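Local atomic coordinates of MCG133388, isoform CRA_f (Mus musculus, PDB entry 4ZPO), a protein that probably acts as a calcium-dependent cell-adhesion protein and may help establish specific neuronal connections, this chain holding its first three extracellular cadherin domains. Residues L31-R36 and V79-P84; D108-I113 and L198-V203; G229-R234 and A272-G277. All blocks are in the same frame, centred on the assembly; numbering follows the deposited sequence.

In the fold
The three contacts come in series along the chain, one in each successive extracellular cadherin domain of an elongated molecule. Contact 1 lies at the far end of the first domain, contact 2 in the second and contact 3 in the third. The centres of contacts 1 and 2 are about 66 Å apart, those of contacts 2 and 3 about 49 Å, and those of contacts 1 and 3 about 114 Å; none touch. Contacts 1 and 2 belong to equivalent mixed sheets (2-7, 86-95, 74-81, 36-37 and 108-114, 194-204, 178-187, 138-143), whereas contact 3 joins strands 231-238 and 272-275 of the antiparallel sheet. Calcium ions bound at both domain junctions link the three sandwiches into a rod.

Contact 1: L31-R36 and V79-P84; sequences LSRRLR and VVTEHP
The guanidinium of Arg36 carries Val80 CG1 over one face, NH1 to CG1 3.5 Å, and meets the Glu82 carboxylate at its edge, with the two planes nearly perpendicular (89°). Arg36 reaches this place with CG anti to the backbone N (chi1 -177°) and a bend at chi3, which brings the flat group back across Val80 while NH2 forms a salt bridge to Glu82 OE2. Arg34 comes to the same carboxylate from the other oxygen, edge first: its NH1 makes a weak, charge-assisted bond of 3.4 Å to Glu82 OE1, and its CD lies 3.4 Å from OE2. One acid is thus shared by two arginines, whose positive charge would tend to keep it ionised. Arg33 uses a different part of Glu82. Its NE donates to the carbonyl Glu82 O at 3.1 Å, close to the guanidinium plane, and NH2 makes a weak bond to Pro84 O, beyond the cis peptide that precedes the proline; the stronger partner of NH2 is Glu86, in a salt bridge. In the first cadherin domain this joins the end of helix 29-32, closed by a Schellman motif in which Arg34 has positive phi, to the tail of strand 74-81. Two backbone bonds tie the segments, Glu82 N to Arg33 O (2.7 Å) and Val80 N to Arg36 O (2.9 Å). An alanine in place of Arg33 is likely to leave Glu86 without its charged mate and the carbonyl of Glu82 without the NE donor, so that the turn at His83 and Pro84 would be held less firmly. Inward, Leu35 CD1 lies 3.7 Å from Thr81 CG2 and also touches Val79, with Leu25 and Leu50 against the same leucine.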
loop_
_atom_site.group_PDB
_atom_site.type_symbol
_atom_site.label_atom_id
_atom_site.label_comp_id
_atom_site.label_asym_id
_atom_site.label_seq_id
_atom_site.Cartn_x
_atom_site.Cartn_y
_atom_site.Cartn_z
ATOM N N LEU A 31 -3.483 62.176 11.426
ATOM C CA LEU A 31 -2.503 62.605 12.419
ATOM C C LEU A 31 -3.174 63.158 13.672
ATOM O O LEU A 31 -2.818 62.787 14.791
ATOM C CB LEU A 31 -1.563 63.656 11.825
ATOM C CG LEU A 31 -0.442 63.143 10.922
ATOM C CD1 LEU A 31 0.297 64.303 10.275
ATOM C CD2 LEU A 31 0.517 62.273 11.717
ATOM N N SER A 32 -4.144 64.046 13.473
ATOM C CA SER A 32 -4.832 64.710 14.577
ATOM C C SER A 32 -5.550 63.721 15.491
ATOM O O SER A 32 -5.568 63.891 16.710
ATOM C CB SER A 32 -5.832 65.736 14.038
ATOM O OG SER A 32 -5.175 66.735 13.276
ATOM N N ARG A 33 -6.142 62.689 14.900
ATOM C CA ARG A 33 -6.859 61.685 15.675
ATOM C C ARG A 33 -5.987 60.462 15.939
ATOM O O ARG A 33 -6.446 59.475 16.516
ATOM C CB ARG A 33 -8.150 61.277 14.964
ATOM C CG ARG A 33 -9.118 62.429 14.744
ATOM C CD ARG A 33 -10.502 61.929 14.368
ATOM N NE ARG A 33 -11.093 61.123 15.431
ATOM C CZ ARG A 33 -12.306 60.584 15.374
ATOM N NH1 ARG A 33 -13.065 60.766 14.301
ATOM N NH2 ARG A 33 -12.763 59.862 16.388
ATOM N N ARG A 34 -4.728 60.543 15.511
ATOM C CA ARG A 34 -3.734 59.502 15.771
ATOM C C ARG A 34 -4.190 58.114 15.330
ATOM O O ARG A 34 -4.495 57.261 16.164
ATOM C CB ARG A 34 -3.373 59.479 17.258
ATOM C CG ARG A 34 -2.474 60.622 17.695
ATOM C CD ARG A 34 -2.359 60.681 19.210
ATOM N NE ARG A 34 -1.153 61.380 19.642
ATOM C CZ ARG A 34 -0.881 61.689 20.905
ATOM N NH1 ARG A 34 -1.737 61.368 21.867
ATOM N NH2 ARG A 34 0.244 62.324 21.207
ATOM N N LEU A 35 -4.239 57.897 14.019
ATOM C CA LEU A 35 -4.594 56.592 13.473
ATOM C C LEU A 35 -3.562 55.568 13.928
ATOM O O LEU A 35 -2.362 55.842 13.921
ATOM C CB LEU A 35 -4.682 56.648 11.947
ATOM C CG LEU A 35 -5.445 55.508 11.274
ATOM C CD1 LEU A 35 -6.814 55.331 11.910
ATOM C CD2 LEU A 35 -5.576 55.773 9.782
ATOM N N ARG A 36 -4.029 54.389 14.327
ATOM C CA ARG A 36 -3.183 53.469 15.074
ATOM C C ARG A 36 -3.755 52.056 15.134
ATOM O O ARG A 36 -4.970 51.873 15.219
ATOM C CB ARG A 36 -2.987 54.015 16.492
ATOM C CG ARG A 36 -2.073 53.210 17.390
ATOM C CD ARG A 36 -2.508 53.365 18.838
ATOM N NE ARG A 36 -3.037 54.702 19.095
ATOM C CZ ARG A 36 -3.671 55.058 20.208
ATOM N NH1 ARG A 36 -3.859 54.174 21.179
ATOM N NH2 ARG A 36 -4.118 56.297 20.350
ATOM N N VAL A 79 -8.378 48.874 15.630
ATOM C CA VAL A 79 -8.030 50.202 15.130
ATOM C C VAL A 79 -8.461 51.285 16.111
ATOM O O VAL A 79 -9.639 51.402 16.445
ATOM C CB VAL A 79 -8.667 50.473 13.753
ATOM C CG1 VAL A 79 -8.423 51.911 13.326
ATOM C CG2 VAL A 79 -8.116 49.502 12.717
ATOM N N VAL A 80 -7.497 52.079 16.568
ATOM C CA VAL A 80 -7.753 53.088 17.587
ATOM C C VAL A 80 -7.620 54.511 17.050
ATOM O O VAL A 80 -6.614 54.861 16.431
ATOM C CB VAL A 80 -6.795 52.922 18.783
ATOM C CG1 VAL A 80 -7.095 53.958 19.857
ATOM C CG2 VAL A 80 -6.897 51.516 19.350
ATOM N N THR A 81 -8.645 55.323 17.287
ATOM C CA THR A 81 -8.598 56.745 16.967
ATOM C C THR A 81 -8.953 57.557 18.209
ATOM O O THR A 81 -9.799 57.147 19.003
ATOM C CB THR A 81 -9.558 57.112 15.818
ATOM O OG1 THR A 81 -10.900 56.770 16.183
ATOM C CG2 THR A 81 -9.180 56.370 14.547
ATOM N N GLU A 82 -8.303 58.703 18.376
ATOM C CA GLU A 82 -8.512 59.527 19.562
ATOM C C GLU A 82 -9.360 60.761 19.274
ATOM O O GLU A 82 -9.486 61.189 18.125
ATOM C CB GLU A 82 -7.170 59.959 20.156
ATOM C CG GLU A 82 -6.311 58.816 20.664
ATOM C CD GLU A 82 -5.040 59.303 21.333
ATOM O OE1 GLU A 82 -5.049 60.425 21.882
ATOM O OE2 GLU A 82 -4.031 58.569 21.304
ATOM N N HIS A 83 -9.930 61.320 20.340
ATOM C CA HIS A 83 -10.717 62.552 20.281
ATOM C C HIS A 83 -11.848 62.505 19.251
ATOM O O HIS A 83 -11.732 63.090 18.172
ATOM C CB HIS A 83 -9.804 63.742 19.987
ATOM C CG HIS A 83 -8.581 63.792 20.845
ATOM N ND1 HIS A 83 -7.332 63.422 20.388
ATOM C CD2 HIS A 83 -8.408 64.165 22.136
ATOM C CE1 HIS A 83 -6.448 63.566 21.356
ATOM N NE2 HIS A 83 -7.075 64.016 22.430
ATOM N N PRO A 84 -12.947 61.807 19.581
ATOM C CA PRO A 84 -13.118 61.049 20.823
ATOM C C PRO A 84 -12.516 59.652 20.714
ATOM O O PRO A 84 -12.468 59.089 19.620
ATOM C CB PRO A 84 -14.645 60.980 20.995
ATOM C CG PRO A 84 -15.242 61.664 19.771
ATOM C CD PRO A 84 -14.158 61.752 18.749
#

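Contact 2: D108-I113 and L198-V203; sequences DREMRI and LISVIV
Met111 and Ile113 pack beside Ile199 and Val201 on the inner face of a parallel strand pair, the first and last strands of the second cadherin domain. Ile113 CD1 comes to 3.8 Å from Val201 CG1, crossing it at a slant, while Met111 rests its SD 4.3 Å from Ile199 CG2. The backbones run at 18° to each other, and five hydrogen bonds pass between them in alternating directions, such as Arg109 N to Leu198 O (2.8 Å) and Ser200 N to Arg109 O (2.9 Å), the latter almost in line with the carbonyl. The other face is looser and largely in solvent. There Glu110, with CG anti to its nitrogen (chi1 175°), lays that carbon 4.0 Å from Ile202 CG1, and its OE2 takes a salt bridge from Arg112 NE (2.9 Å) further along the same strand. Near the end of this face Leu198 lies close to an attached mannose. Strand 108-114 forms the sheet's margin within this chain; on its other flank strand 194-204 bonds to strand 178-187, and across the sandwich core Phe123 and Phe149, from strands 122-124 and 149-156, cover Ile113, with Phe149 also reaching Val201.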
loop_
_atom_site.group_PDB
_atom_site.type_symbol
_atom_site.label_atom_id
_atom_site.label_comp_id
_atom_site.label_asym_id
_atom_site.label_seq_id
_atom_site.Cartn_x
_atom_site.Cartn_y
_atom_site.Cartn_z
ATOM N N ASP A 108 6.815 4.595 1.994
ATOM C CA ASP A 108 6.640 3.216 1.552
ATOM C C ASP A 108 5.876 2.375 2.574
ATOM O O ASP A 108 5.961 2.609 3.779
ATOM C CB ASP A 108 7.999 2.576 1.251
ATOM C CG ASP A 108 9.066 2.970 2.256
ATOM O OD1 ASP A 108 8.724 3.203 3.434
ATOM O OD2 ASP A 108 10.249 3.051 1.863
ATOM N N ARG A 109 5.129 1.396 2.074
ATOM C CA ARG A 109 4.308 0.531 2.915
ATOM C C ARG A 109 4.464 -0.932 2.508
ATOM O O ARG A 109 4.358 -1.269 1.329
ATOM C CB ARG A 109 2.837 0.949 2.828
ATOM C CG ARG A 109 1.862 -0.053 3.425
ATOM C CD ARG A 109 1.818 0.035 4.941
ATOM N NE ARG A 109 1.031 -1.049 5.526
ATOM C CZ ARG A 109 -0.295 -1.046 5.622
ATOM N NH1 ARG A 109 -0.995 -0.015 5.168
ATOM N NH2 ARG A 109 -0.922 -2.078 6.171
ATOM N N GLU A 110 4.716 -1.797 3.485
ATOM C CA GLU A 110 4.869 -3.223 3.217
ATOM C C GLU A 110 3.661 -4.017 3.705
ATOM O O GLU A 110 3.152 -3.780 4.800
ATOM C CB GLU A 110 6.146 -3.760 3.869
ATOM C CG GLU A 110 6.325 -5.264 3.729
ATOM C CD GLU A 110 7.643 -5.754 4.296
ATOM O OE1 GLU A 110 8.658 -5.041 4.145
ATOM O OE2 GLU A 110 7.663 -6.851 4.895
ATOM N N MET A 111 3.206 -4.956 2.881
ATOM C CA MET A 111 2.076 -5.807 3.235
ATOM C C MET A 111 2.390 -7.284 3.032
ATOM O O MET A 111 2.680 -7.723 1.920
ATOM C CB MET A 111 0.842 -5.425 2.417
ATOM C CG MET A 111 0.056 -4.264 2.990
ATOM S SD MET A 111 -1.478 -3.965 2.091
ATOM C CE MET A 111 -2.387 -3.018 3.306
ATOM N N ARG A 112 2.328 -8.046 4.119
ATOM C CA ARG A 112 2.526 -9.487 4.053
ATOM C C ARG A 112 1.183 -10.197 3.952
ATOM O O ARG A 112 0.543 -10.481 4.964
ATOM C CB ARG A 112 3.299 -9.983 5.277
ATOM C CG ARG A 112 4.614 -9.262 5.512
ATOM C CD ARG A 112 5.779 -10.234 5.551
ATOM N NE ARG A 112 7.039 -9.560 5.851
ATOM C CZ ARG A 112 8.216 -10.174 5.919
ATOM N NH1 ARG A 112 8.300 -11.480 5.705
ATOM N NH2 ARG A 112 9.311 -9.479 6.200
ATOM N N ILE A 113 0.758 -10.475 2.724
ATOM C CA ILE A 113 -0.526 -11.124 2.485
ATOM C C ILE A 113 -0.348 -12.596 2.126
ATOM O O ILE A 113 0.445 -12.939 1.249
ATOM C CB ILE A 113 -1.309 -10.419 1.361
ATOM C CG1 ILE A 113 -1.562 -8.956 1.729
ATOM C CG2 ILE A 113 -2.626 -11.137 1.093
ATOM C CD1 ILE A 113 -2.331 -8.186 0.676
ATOM N N LEU A 198 4.316 4.083 -1.755
ATOM C CA LEU A 198 4.676 2.863 -2.471
ATOM C C LEU A 198 4.334 1.612 -1.663
ATOM O O LEU A 198 5.018 1.281 -0.693
ATOM C CB LEU A 198 6.167 2.880 -2.826
ATOM C CG LEU A 198 6.677 1.919 -3.906
ATOM C CD1 LEU A 198 7.039 0.558 -3.327
ATOM C CD2 LEU A 198 5.650 1.775 -5.022
ATOM N N ILE A 199 3.279 0.919 -2.075
ATOM C CA ILE A 199 2.850 -0.302 -1.403
ATOM C C ILE A 199 3.434 -1.539 -2.077
ATOM O O ILE A 199 3.168 -1.800 -3.251
ATOM C CB ILE A 199 1.316 -0.428 -1.382
ATOM C CG1 ILE A 199 0.683 0.838 -0.803
ATOM C CG2 ILE A 199 0.894 -1.657 -0.589
ATOM C CD1 ILE A 199 -0.819 0.886 -0.954
ATOM N N SER A 200 4.233 -2.297 -1.331
ATOM C CA SER A 200 4.810 -3.530 -1.851
ATOM C C SER A 200 4.193 -4.740 -1.161
ATOM O O SER A 200 4.491 -5.027 -0.001
ATOM C CB SER A 200 6.330 -3.536 -1.675
ATOM O OG SER A 200 6.686 -3.577 -0.305
ATOM N N VAL A 201 3.327 -5.447 -1.881
ATOM C CA VAL A 201 2.654 -6.620 -1.336
ATOM C C VAL A 201 3.552 -7.850 -1.387
ATOM O O VAL A 201 3.977 -8.276 -2.461
ATOM C CB VAL A 201 1.346 -6.923 -2.093
ATOM C CG1 VAL A 201 0.712 -8.201 -1.565
ATOM C CG2 VAL A 201 0.382 -5.756 -1.978
ATOM N N ILE A 202 3.839 -8.416 -0.219
ATOM C CA ILE A 202 4.627 -9.639 -0.137
ATOM C C ILE A 202 3.709 -10.848 -0.021
ATOM O O ILE A 202 3.032 -11.026 0.990
ATOM C CB ILE A 202 5.591 -9.620 1.065
ATOM C CG1 ILE A 202 6.338 -8.287 1.138
ATOM C CG2 ILE A 202 6.565 -10.788 0.984
ATOM C CD1 ILE A 202 7.234 -8.025 -0.047
ATOM N N VAL A 203 3.684 -11.675 -1.061
ATOM C CA VAL A 203 2.846 -12.868 -1.057
ATOM C C VAL A 203 3.511 -13.994 -0.273
ATOM O O VAL A 203 4.502 -14.572 -0.717
ATOM C CB VAL A 203 2.541 -13.355 -2.484
ATOM C CG1 VAL A 203 1.701 -14.623 -2.439
ATOM C CG2 VAL A 203 1.827 -12.273 -3.273
#

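Contact 3: G229-R234 and A272-G277; sequences GTLLLR and AIHVLG
Leu232 and Leu233 both lie opposite Ile273, a beta bulge in the antiparallel sheet of the third cadherin domain. The extra residue puts two leucines beside one isoleucine, and the branches of Ile273 fill the hollow they make: CG2 rests 4.0 Å from Leu232 CD2, and CD1 lies 3.8 Å from Leu233 CD2, all three side chains pointing the same way into the sandwich. Ile307 and Val309 of strand 302-310 and Leu218 and Val220 of strand 217-221 meet this cluster from the facing sheet. Backbone bonds straddle the bulge, Leu232 N to Ile273 O and Ile273 N to Leu233 O. On the outer face the fit is reversed, with a leucine as the bump. Leu231 CD1 settles between Ala272 CB, 3.8 Å away, and the flat of the His274 ring, in a CH-pi contact 4.1 Å from the ring centroid. With CG1 between the backbone N and the carbonyl carbon (chi1 47°), Val275 rests that methyl beside Thr230 CB (3.8 Å). The strand pair is closed by Gly229, whose positive phi suits glycine: its N donates to Val275 O at 2.8 Å, while its own O receives a weak bond at the edge of the imidazole, 3.4 Å from His274 ND1.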
loop_
_atom_site.group_PDB
_atom_site.type_symbol
_atom_site.label_atom_id
_atom_site.label_comp_id
_atom_site.label_asym_id
_atom_site.label_seq_id
_atom_site.Cartn_x
_atom_site.Cartn_y
_atom_site.Cartn_z
ATOM N N GLY A 229 21.977 -54.572 -6.813
ATOM C CA GLY A 229 22.659 -53.298 -6.685
ATOM C C GLY A 229 22.517 -52.422 -7.915
ATOM O O GLY A 229 22.885 -51.248 -7.897
ATOM N N THR A 230 21.982 -52.996 -8.988
ATOM C CA THR A 230 21.800 -52.262 -10.236
ATOM C C THR A 230 20.684 -51.229 -10.112
ATOM O O THR A 230 19.588 -51.539 -9.648
ATOM C CB THR A 230 21.484 -53.215 -11.408
ATOM O OG1 THR A 230 22.544 -54.168 -11.555
ATOM C CG2 THR A 230 21.325 -52.438 -12.705
ATOM N N LEU A 231 20.972 -49.997 -10.519
ATOM C CA LEU A 231 19.978 -48.932 -10.498
ATOM C C LEU A 231 18.941 -49.129 -11.598
ATOM O O LEU A 231 19.287 -49.246 -12.775
ATOM C CB LEU A 231 20.650 -47.566 -10.649
ATOM C CG LEU A 231 19.734 -46.344 -10.750
ATOM C CD1 LEU A 231 18.980 -46.121 -9.447
ATOM C CD2 LEU A 231 20.534 -45.108 -11.129
ATOM N N LEU A 232 17.671 -49.167 -11.211
ATOM C CA LEU A 232 16.584 -49.300 -12.170
ATOM C C LEU A 232 16.291 -47.953 -12.816
ATOM O O LEU A 232 16.345 -47.813 -14.039
ATOM C CB LEU A 232 15.328 -49.853 -11.493
ATOM C CG LEU A 232 14.137 -50.161 -12.403
ATOM C CD1 LEU A 232 14.465 -51.300 -13.358
ATOM C CD2 LEU A 232 12.900 -50.484 -11.576
ATOM N N LEU A 233 15.988 -46.967 -11.978
ATOM C CA LEU A 233 15.728 -45.605 -12.432
ATOM C C LEU A 233 15.703 -44.648 -11.246
ATOM O O LEU A 233 15.374 -45.041 -10.128
ATOM C CB LEU A 233 14.404 -45.522 -13.201
ATOM C CG LEU A 233 13.096 -45.456 -12.407
ATOM C CD1 LEU A 233 11.938 -45.119 -13.329
ATOM C CD2 LEU A 233 12.821 -46.756 -11.669
ATOM N N ARG A 234 16.058 -43.392 -11.491
ATOM C CA ARG A 234 15.977 -42.369 -10.457
ATOM C C ARG A 234 14.751 -41.498 -10.688
ATOM O O ARG A 234 14.649 -40.807 -11.700
ATOM C CB ARG A 234 17.245 -41.512 -10.430
ATOM C CG ARG A 234 17.271 -40.488 -9.303
ATOM C CD ARG A 234 18.532 -39.629 -9.330
ATOM N NE ARG A 234 19.724 -40.361 -8.906
ATOM C CZ ARG A 234 20.635 -40.859 -9.736
ATOM N NH1 ARG A 234 21.685 -41.508 -9.256
ATOM N NH2 ARG A 234 20.497 -40.708 -11.047
ATOM N N ALA A 272 16.109 -42.890 -6.000
ATOM C CA ALA A 272 16.774 -43.948 -6.748
ATOM C C ALA A 272 16.196 -45.316 -6.403
ATOM O O ALA A 272 16.138 -45.697 -5.234
ATOM C CB ALA A 272 18.270 -43.923 -6.481
ATOM N N ILE A 273 15.770 -46.050 -7.425
ATOM C CA ILE A 273 15.221 -47.387 -7.231
ATOM C C ILE A 273 16.228 -48.457 -7.635
ATOM O O ILE A 273 16.671 -48.504 -8.782
ATOM C CB ILE A 273 13.920 -47.586 -8.031
ATOM C CG1 ILE A 273 12.838 -46.630 -7.525
ATOM C CG2 ILE A 273 13.445 -49.027 -7.928
ATOM C CD1 ILE A 273 11.484 -46.855 -8.150
ATOM N N HIS A 274 16.584 -49.316 -6.686
ATOM C CA HIS A 274 17.553 -50.375 -6.934
ATOM C C HIS A 274 16.910 -51.754 -6.884
ATOM O O HIS A 274 15.997 -51.994 -6.096
ATOM C CB HIS A 274 18.694 -50.308 -5.916
ATOM C CG HIS A 274 19.499 -49.048 -5.988
ATOM N ND1 HIS A 274 20.638 -48.936 -6.759
ATOM C CD2 HIS A 274 19.337 -47.848 -5.382
ATOM C CE1 HIS A 274 21.138 -47.722 -6.627
ATOM N NE2 HIS A 274 20.368 -47.041 -5.796
ATOM N N VAL A 275 17.390 -52.657 -7.734
ATOM C CA VAL A 275 17.000 -54.057 -7.650
ATOM C C VAL A 275 17.970 -54.771 -6.712
ATOM O O VAL A 275 19.188 -54.671 -6.864
ATOM C CB VAL A 275 16.978 -54.739 -9.038
ATOM C CG1 VAL A 275 18.234 -54.407 -9.824
ATOM C CG2 VAL A 275 16.804 -56.244 -8.892
ATOM N N LEU A 276 17.422 -55.475 -5.729
ATOM C CA LEU A 276 18.234 -56.060 -4.670
ATOM C C LEU A 276 18.057 -57.571 -4.580
ATOM O O LEU A 276 18.865 -58.262 -3.961
ATOM C CB LEU A 276 17.886 -55.408 -3.331
ATOM C CG LEU A 276 17.959 -53.880 -3.317
ATOM C CD1 LEU A 276 17.108 -53.308 -2.196
ATOM C CD2 LEU A 276 19.403 -53.411 -3.185
ATOM N N GLY A 277 16.997 -58.079 -5.200
ATOM C CA GLY A 277 16.710 -59.500 -5.167
ATOM C C GLY A 277 16.866 -60.167 -6.519
ATOM O O GLY A 277 17.126 -59.499 -7.521
#